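Local coordinates for envelope glycoprotein (Thogoto virus, PDB 5XEA), which probably attaches the virus to its host-cell receptor and later drives fusion of virion and host membranes, as a trimeric class III fusogen related to baculovirus gp64, at residues Pro75-Asp78 and Glu79-Trp83; Phe310-Leu313 and Ser314-Leu317; Phe425-Lys428 and Ser429-Ala432. All coordinates share one frame; numbering follows the deposited sequence.

Contact 1. Residues Pro75-Asp78 and Glu79-Trp83; sequences PSRD and ELLLW
The backbone turns from Pro-75 into helix 77-86, and the first i to i+4 bonds run from Leu-80 N to Ser-76 O (2.7 Å) and from Leu-81 N to Arg-77 O (2.9 Å). Ser-76 is the N-cap and forms a capping box with Glu-79. Its OG, set between the backbone N and the carbonyl carbon, accepts from Glu-79 N at 3.1 Å, while Glu-79 OE1 takes the N-H of Ser-76 at 3.2 Å in a nearly straight bond (172°), met on the anti side of the carboxylate and 30° out of its plane. The other carboxylate oxygen, OE2, forms a salt bridge with Arg-47 on strand 40-56, so the capping glutamate also ties the helix start to the sheet, and the arginine probably favours the charged carboxylate. Pro-75, just before the N-cap, packs against one face of the Trp-83 indole, two turns into the helix. Leu-80 CD1 also touches Pro-75 CG at 4.1 Å. Pro-75 CB makes a CH-pi contact over the six-membered ring of Trp-83, 3.8 Å from its centroid and 11° off the normal, and Pro-75 CG comes within 3.6 Å of Trp-83 CZ3.

Contact 2. Residues Phe310-Leu313 and Ser314-Leu317; sequences FRQL and SEIL
Ser-314 sits one turn beyond Phe-310 and Arg-311 in the long helix 282-327, at the trimer interface, and its N-H bonds to Phe-310 O at 2.9 Å. The tightly packed side is formed with the other subunits: Phe-310 meets its counterparts from both neighbouring subunits edge-to-face, and Leu-313 packs on Phe-310 of the third subunit. Ser-314 OG, held between the backbone N and the carbonyl carbon (chi1 81°), donates to Arg-311 O at 2.8 Å and is also bonded to Tyr-16 N of the second subunit. Arg-311 O thus carries two donors, Ser-314 OG and Glu-315 N, from the same face of its plane. The looser, partly exposed side, still touched by the second subunit, holds the polar residues Arg-311, Gln-312 and Glu-315. Here the arginine chain bends at chi3 (53°), which turns the guanidinium toward Gln-312 and Glu-315. Gln-312 OE1 is gripped end-on by both NH1 and NH2, which approach from opposite faces of its plane, while Gln-312 NE2 binds Ile-397 O of the second subunit. The salt bridge closes the group: Arg-311 NH1 reaches Glu-315 OE2 at 2.9 Å, in the guanidinium plane but from above the carboxylate plane.

Contact 3. Residues Phe425-Lys428 and Ser429-Ala432; sequences FVVK and SKDA
Helix 421-437 lies over the sheet strands 187-192 and 133-156, and this contact is two turns of it, with Phe-425, Val-426 and Ser-429 set against Phe-187. Four successive i to i+4 backbone bonds hold these turns, among them Ser-429 N to Phe-425 O at 3.0 Å and Asp-431 N to Val-427 O at 2.8 Å. On the inner side the ring of Phe-425 touches Thr-145 as well as Phe-187, Val-426 reaches Tyr-189, and Ala-432 packs on Arg-141, whose NH2 also bonds to Ser-429 O. The buried Ser-429 brings its CB to 3.5 Å from Phe-425 O. On the outer side Val-427, Lys-430 and Asp-431 point the same way. Val-427 CG1 lies 3.7 Å from Asp-431 OD1 and 4.1 Å from Lys-430 CE, an apolar branch lying alongside the two charged chains. Lys-430 bends at chi3 (57°), which brings its NZ round to Asp-431 OD2 in a salt bridge of 3.4 Å between neighbouring residues. The lysine also packs on Gln-435 of the second subunit. This face of the helix is therefore mixed in chemistry: the ion pair is rather long and next to exposed Val-427, probably a modest, partly solvent-screened attraction, whereas packing by Phe-425, Val-426 and Ala-432, with the Arg-141 bond to Ser-429 O, joins the helix to the sheet.

How the contacts relate
The three contacts are short pieces of three separate helices, contact 1 at a helix start, met in series along the chain. Contacts 1 and 3 lie on the same side of the chain's centre, with their centres 19 Å apart and their nearest atoms about 8 Å apart; they do not touch, but helix 77-86 touches strand 40-56, helix 421-437 touches strand 133-156, and both touch strand 187-192. Contact 2 is remote, its centre 78 Å from that of contact 1 and 71 Å from that of contact 3, on the opposite side of the chain's centre. It alone is built largely around packing between subunits. An N-acetylglucosamine lies about 8 Å from the Val-426 side chain of contact 3, probably part of an attached glycan and not a pocket ligand.

Contact 1. Residues Pro75-Asp78 and Glu79-Trp83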
loop_
_atom_site.group_PDB
_atom_site.type_symbol
_atom_site.label_atom_id
_atom_site.label_comp_id
_atom_site.label_asym_id
_atom_site.label_seq_id
_atom_site.Cartn_x
_atom_site.Cartn_y
_atom_site.Cartn_z
ATOM N N PRO B 75 -20.513 -28.273 10.953
ATOM C CA PRO B 75 -21.236 -28.155 12.228
ATOM C C PRO B 75 -22.479 -27.294 12.088
ATOM O O PRO B 75 -22.525 -26.341 11.310
ATOM C CB PRO B 75 -20.209 -27.514 13.172
ATOM C CG PRO B 75 -19.241 -26.802 12.259
ATOM C CD PRO B 75 -19.200 -27.590 10.983
ATOM N N SER B 76 -23.511 -27.680 12.830
ATOM C CA SER B 76 -24.696 -26.859 12.999
ATOM C C SER B 76 -24.343 -25.602 13.793
ATOM O O SER B 76 -23.278 -25.496 14.411
ATOM C CB SER B 76 -25.778 -27.641 13.738
ATOM O OG SER B 76 -25.339 -27.862 15.068
ATOM N N ARG B 77 -25.262 -24.641 13.791
ATOM C CA ARG B 77 -25.020 -23.415 14.551
ATOM C C ARG B 77 -24.791 -23.716 16.029
ATOM O O ARG B 77 -23.848 -23.201 16.640
ATOM C CB ARG B 77 -26.183 -22.448 14.360
ATOM C CG ARG B 77 -26.034 -21.149 15.112
ATOM C CD ARG B 77 -27.189 -20.247 14.767
ATOM N NE ARG B 77 -27.034 -18.900 15.292
ATOM C CZ ARG B 77 -27.553 -17.811 14.735
ATOM N NH1 ARG B 77 -28.261 -17.902 13.625
ATOM N NH2 ARG B 77 -27.338 -16.635 15.290
ATOM N N ASP B 78 -25.633 -24.572 16.616
ATOM C CA ASP B 78 -25.459 -24.958 18.014
ATOM C C ASP B 78 -24.124 -25.653 18.245
ATOM O O ASP B 78 -23.444 -25.388 19.247
ATOM C CB ASP B 78 -26.608 -25.868 18.442
ATOM C CG ASP B 78 -27.949 -25.161 18.426
ATOM O OD1 ASP B 78 -27.982 -23.941 18.692
ATOM O OD2 ASP B 78 -28.963 -25.836 18.153
ATOM N N GLU B 79 -23.740 -26.566 17.340
ATOM C CA GLU B 79 -22.424 -27.186 17.431
ATOM C C GLU B 79 -21.331 -26.132 17.368
ATOM O O GLU B 79 -20.424 -26.107 18.205
ATOM C CB GLU B 79 -22.237 -28.217 16.308
ATOM C CG GLU B 79 -22.958 -29.545 16.515
ATOM C CD GLU B 79 -22.605 -30.583 15.449
ATOM O OE1 GLU B 79 -23.079 -30.466 14.298
ATOM O OE2 GLU B 79 -21.838 -31.510 15.771
ATOM N N LEU B 80 -21.406 -25.247 16.374
ATOM C CA LEU B 80 -20.366 -24.236 16.191
ATOM C C LEU B 80 -20.189 -23.398 17.450
ATOM O O LEU B 80 -19.058 -23.156 17.898
ATOM C CB LEU B 80 -20.710 -23.351 14.990
ATOM C CG LEU B 80 -19.542 -22.569 14.392
ATOM C CD1 LEU B 80 -18.312 -23.443 14.341
ATOM C CD2 LEU B 80 -19.902 -22.079 13.007
ATOM N N LEU B 81 -21.304 -22.970 18.050
ATOM C CA LEU B 81 -21.249 -22.232 19.307
ATOM C C LEU B 81 -20.490 -23.012 20.375
ATOM O O LEU B 81 -19.624 -22.462 21.065
ATOM C CB LEU B 81 -22.667 -21.893 19.774
ATOM C CG LEU B 81 -23.278 -20.646 19.124
ATOM C CD1 LEU B 81 -24.784 -20.581 19.336
ATOM C CD2 LEU B 81 -22.612 -19.371 19.647
ATOM N N LEU B 82 -20.776 -24.310 20.508
ATOM C CA LEU B 82 -20.071 -25.104 21.507
ATOM C C LEU B 82 -18.605 -25.277 21.133
ATOM O O LEU B 82 -17.728 -25.252 22.005
ATOM C CB LEU B 82 -20.759 -26.459 21.680
ATOM C CG LEU B 82 -20.066 -27.476 22.592
ATOM C CD1 LEU B 82 -19.791 -26.906 23.974
ATOM C CD2 LEU B 82 -20.895 -28.769 22.686
ATOM N N TRP B 83 -18.318 -25.443 19.836
ATOM C CA TRP B 83 -16.929 -25.556 19.403
ATOM C C TRP B 83 -16.151 -24.295 19.740
ATOM O O TRP B 83 -15.031 -24.364 20.258
ATOM C CB TRP B 83 -16.851 -25.819 17.896
ATOM C CG TRP B 83 -17.317 -27.181 17.426
ATOM C CD1 TRP B 83 -18.054 -28.102 18.127
ATOM C CD2 TRP B 83 -17.080 -27.755 16.132
ATOM N NE1 TRP B 83 -18.286 -29.211 17.340
ATOM C CE2 TRP B 83 -17.694 -29.025 16.117
ATOM C CE3 TRP B 83 -16.403 -27.319 14.986
ATOM C CZ2 TRP B 83 -17.660 -29.858 14.998
ATOM C CZ3 TRP B 83 -16.367 -28.153 13.872
ATOM C CH2 TRP B 83 -16.990 -29.411 13.892
#

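Contact 2. Residues Phe310-Leu313 and Ser314-Leu317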
loop_
_atom_site.group_PDB
_atom_site.type_symbol
_atom_site.label_atom_id
_atom_site.label_comp_id
_atom_site.label_asym_id
_atom_site.label_seq_id
_atom_site.Cartn_x
_atom_site.Cartn_y
_atom_site.Cartn_z
ATOM N N PHE B 310 9.246 38.320 2.391
ATOM C CA PHE B 310 9.746 38.907 3.631
ATOM C C PHE B 310 11.043 39.664 3.405
ATOM O O PHE B 310 11.234 40.756 3.964
ATOM C CB PHE B 310 9.925 37.827 4.682
ATOM C CG PHE B 310 8.623 37.317 5.211
ATOM C CD1 PHE B 310 7.841 38.120 6.031
ATOM C CD2 PHE B 310 8.161 36.060 4.867
ATOM C CE1 PHE B 310 6.626 37.674 6.506
ATOM C CE2 PHE B 310 6.952 35.605 5.341
ATOM C CZ PHE B 310 6.177 36.420 6.164
ATOM N N ARG B 311 11.936 39.112 2.583
ATOM C CA ARG B 311 13.130 39.849 2.195
ATOM C C ARG B 311 12.750 41.194 1.599
ATOM O O ARG B 311 13.301 42.228 1.978
ATOM C CB ARG B 311 13.958 39.046 1.191
ATOM C CG ARG B 311 15.140 39.841 0.625
ATOM C CD ARG B 311 15.648 39.261 -0.712
ATOM N NE ARG B 311 14.553 39.122 -1.666
ATOM C CZ ARG B 311 13.920 40.132 -2.265
ATOM N NH1 ARG B 311 14.268 41.397 -2.028
ATOM N NH2 ARG B 311 12.922 39.880 -3.103
ATOM N N GLN B 312 11.791 41.191 0.667
ATOM C CA GLN B 312 11.391 42.413 -0.008
ATOM C C GLN B 312 10.717 43.385 0.958
ATOM O O GLN B 312 11.012 44.589 0.938
ATOM C CB GLN B 312 10.455 42.085 -1.164
ATOM C CG GLN B 312 10.048 43.272 -2.006
ATOM C CD GLN B 312 11.153 43.691 -2.957
ATOM O OE1 GLN B 312 12.144 42.982 -3.108
ATOM N NE2 GLN B 312 10.994 44.851 -3.594
ATOM N N LEU B 313 9.811 42.884 1.812
ATOM C CA LEU B 313 9.170 43.767 2.791
ATOM C C LEU B 313 10.192 44.395 3.725
ATOM O O LEU B 313 10.077 45.575 4.071
ATOM C CB LEU B 313 8.114 43.019 3.595
ATOM C CG LEU B 313 6.837 42.712 2.795
ATOM C CD1 LEU B 313 5.874 41.902 3.646
ATOM C CD2 LEU B 313 6.162 43.997 2.285
ATOM N N SER B 314 11.212 43.632 4.131
ATOM C CA SER B 314 12.214 44.204 5.019
ATOM C C SER B 314 12.992 45.314 4.326
ATOM O O SER B 314 13.430 46.255 4.990
ATOM C CB SER B 314 13.175 43.130 5.529
ATOM O OG SER B 314 14.153 42.859 4.553
ATOM N N GLU B 315 13.158 45.231 3.000
ATOM C CA GLU B 315 13.832 46.307 2.277
ATOM C C GLU B 315 12.949 47.546 2.184
ATOM O O GLU B 315 13.421 48.671 2.381
ATOM C CB GLU B 315 14.240 45.831 0.882
ATOM C CG GLU B 315 15.183 44.621 0.905
ATOM C CD GLU B 315 15.495 44.070 -0.483
ATOM O OE1 GLU B 315 15.030 44.656 -1.483
ATOM O OE2 GLU B 315 16.209 43.044 -0.574
ATOM N N ILE B 316 11.665 47.358 1.874
ATOM C CA ILE B 316 10.724 48.472 1.821
ATOM C C ILE B 316 10.600 49.135 3.186
ATOM O O ILE B 316 10.728 50.358 3.316
ATOM C CB ILE B 316 9.357 47.990 1.308
ATOM C CG1 ILE B 316 9.493 47.472 -0.123
ATOM C CG2 ILE B 316 8.306 49.110 1.444
ATOM C CD1 ILE B 316 8.252 46.774 -0.646
ATOM N N LEU B 317 10.362 48.332 4.229
ATOM C CA LEU B 317 10.198 48.899 5.565
ATOM C C LEU B 317 11.451 49.628 6.025
ATOM O O LEU B 317 11.353 50.684 6.657
ATOM C CB LEU B 317 9.819 47.819 6.565
ATOM C CG LEU B 317 8.323 47.532 6.628
ATOM C CD1 LEU B 317 8.040 46.264 7.436
ATOM C CD2 LEU B 317 7.607 48.754 7.228
#

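Contact 3. Residues Phe425-Lys428 and Ser429-Ala432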
loop_
_atom_site.group_PDB
_atom_site.type_symbol
_atom_site.label_atom_id
_atom_site.label_comp_id
_atom_site.label_asym_id
_atom_site.label_seq_id
_atom_site.Cartn_x
_atom_site.Cartn_y
_atom_site.Cartn_z
ATOM N N PHE B 425 -7.464 -19.262 7.953
ATOM C CA PHE B 425 -7.750 -20.587 8.511
ATOM C C PHE B 425 -8.462 -21.474 7.502
ATOM O O PHE B 425 -8.229 -22.688 7.451
ATOM C CB PHE B 425 -8.608 -20.431 9.774
ATOM C CG PHE B 425 -8.942 -21.738 10.498
ATOM C CD1 PHE B 425 -8.004 -22.359 11.312
ATOM C CD2 PHE B 425 -10.223 -22.272 10.437
ATOM C CE1 PHE B 425 -8.311 -23.535 12.002
ATOM C CE2 PHE B 425 -10.549 -23.452 11.136
ATOM C CZ PHE B 425 -9.596 -24.079 11.918
ATOM N N VAL B 426 -9.368 -20.893 6.714
ATOM C CA VAL B 426 -10.102 -21.675 5.715
ATOM C C VAL B 426 -9.156 -22.199 4.641
ATOM O O VAL B 426 -9.266 -23.353 4.204
ATOM C CB VAL B 426 -11.228 -20.816 5.105
ATOM C CG1 VAL B 426 -11.997 -21.599 4.024
ATOM C CG2 VAL B 426 -12.137 -20.263 6.213
ATOM N N VAL B 427 -8.223 -21.351 4.187
ATOM C CA VAL B 427 -7.255 -21.737 3.157
ATOM C C VAL B 427 -6.295 -22.789 3.691
ATOM O O VAL B 427 -5.985 -23.769 3.001
ATOM C CB VAL B 427 -6.480 -20.496 2.655
ATOM C CG1 VAL B 427 -5.464 -20.886 1.530
ATOM C CG2 VAL B 427 -7.425 -19.409 2.180
ATOM N N LYS B 428 -5.798 -22.597 4.921
ATOM C CA LYS B 428 -4.956 -23.608 5.565
ATOM C C LYS B 428 -5.675 -24.948 5.691
ATOM O O LYS B 428 -5.057 -26.012 5.555
ATOM C CB LYS B 428 -4.514 -23.123 6.953
ATOM C CG LYS B 428 -3.459 -22.015 6.912
ATOM C CD LYS B 428 -3.187 -21.411 8.299
ATOM C CE LYS B 428 -2.409 -20.093 8.158
ATOM N NZ LYS B 428 -2.332 -19.325 9.438
ATOM N N SER B 429 -6.972 -24.924 5.994
ATOM C CA SER B 429 -7.721 -26.180 6.061
ATOM C C SER B 429 -7.731 -26.879 4.699
ATOM O O SER B 429 -7.509 -28.097 4.604
ATOM C CB SER B 429 -9.145 -25.900 6.546
ATOM O OG SER B 429 -9.951 -27.065 6.402
ATOM N N LYS B 430 -7.971 -26.107 3.631
ATOM C CA LYS B 430 -7.932 -26.651 2.271
ATOM C C LYS B 430 -6.552 -27.183 1.927
ATOM O O LYS B 430 -6.428 -28.258 1.332
ATOM C CB LYS B 430 -8.339 -25.574 1.247
ATOM C CG LYS B 430 -8.096 -26.021 -0.223
ATOM C CD LYS B 430 -7.828 -24.870 -1.188
ATOM C CE LYS B 430 -6.638 -24.033 -0.743
ATOM N NZ LYS B 430 -5.989 -23.357 -1.884
ATOM N N ASP B 431 -5.499 -26.427 2.257
ATOM C CA ASP B 431 -4.145 -26.864 1.929
ATOM C C ASP B 431 -3.793 -28.145 2.662
ATOM O O ASP B 431 -3.152 -29.046 2.100
ATOM C CB ASP B 431 -3.129 -25.779 2.289
ATOM C CG ASP B 431 -3.255 -24.540 1.416
ATOM O OD1 ASP B 431 -2.874 -23.445 1.890
ATOM O OD2 ASP B 431 -3.718 -24.660 0.260
ATOM N N ALA B 432 -4.183 -28.230 3.930
ATOM C CA ALA B 432 -3.908 -29.424 4.721
ATOM C C ALA B 432 -4.662 -30.639 4.183
ATOM O O ALA B 432 -4.149 -31.757 4.221
ATOM C CB ALA B 432 -4.273 -29.154 6.182
#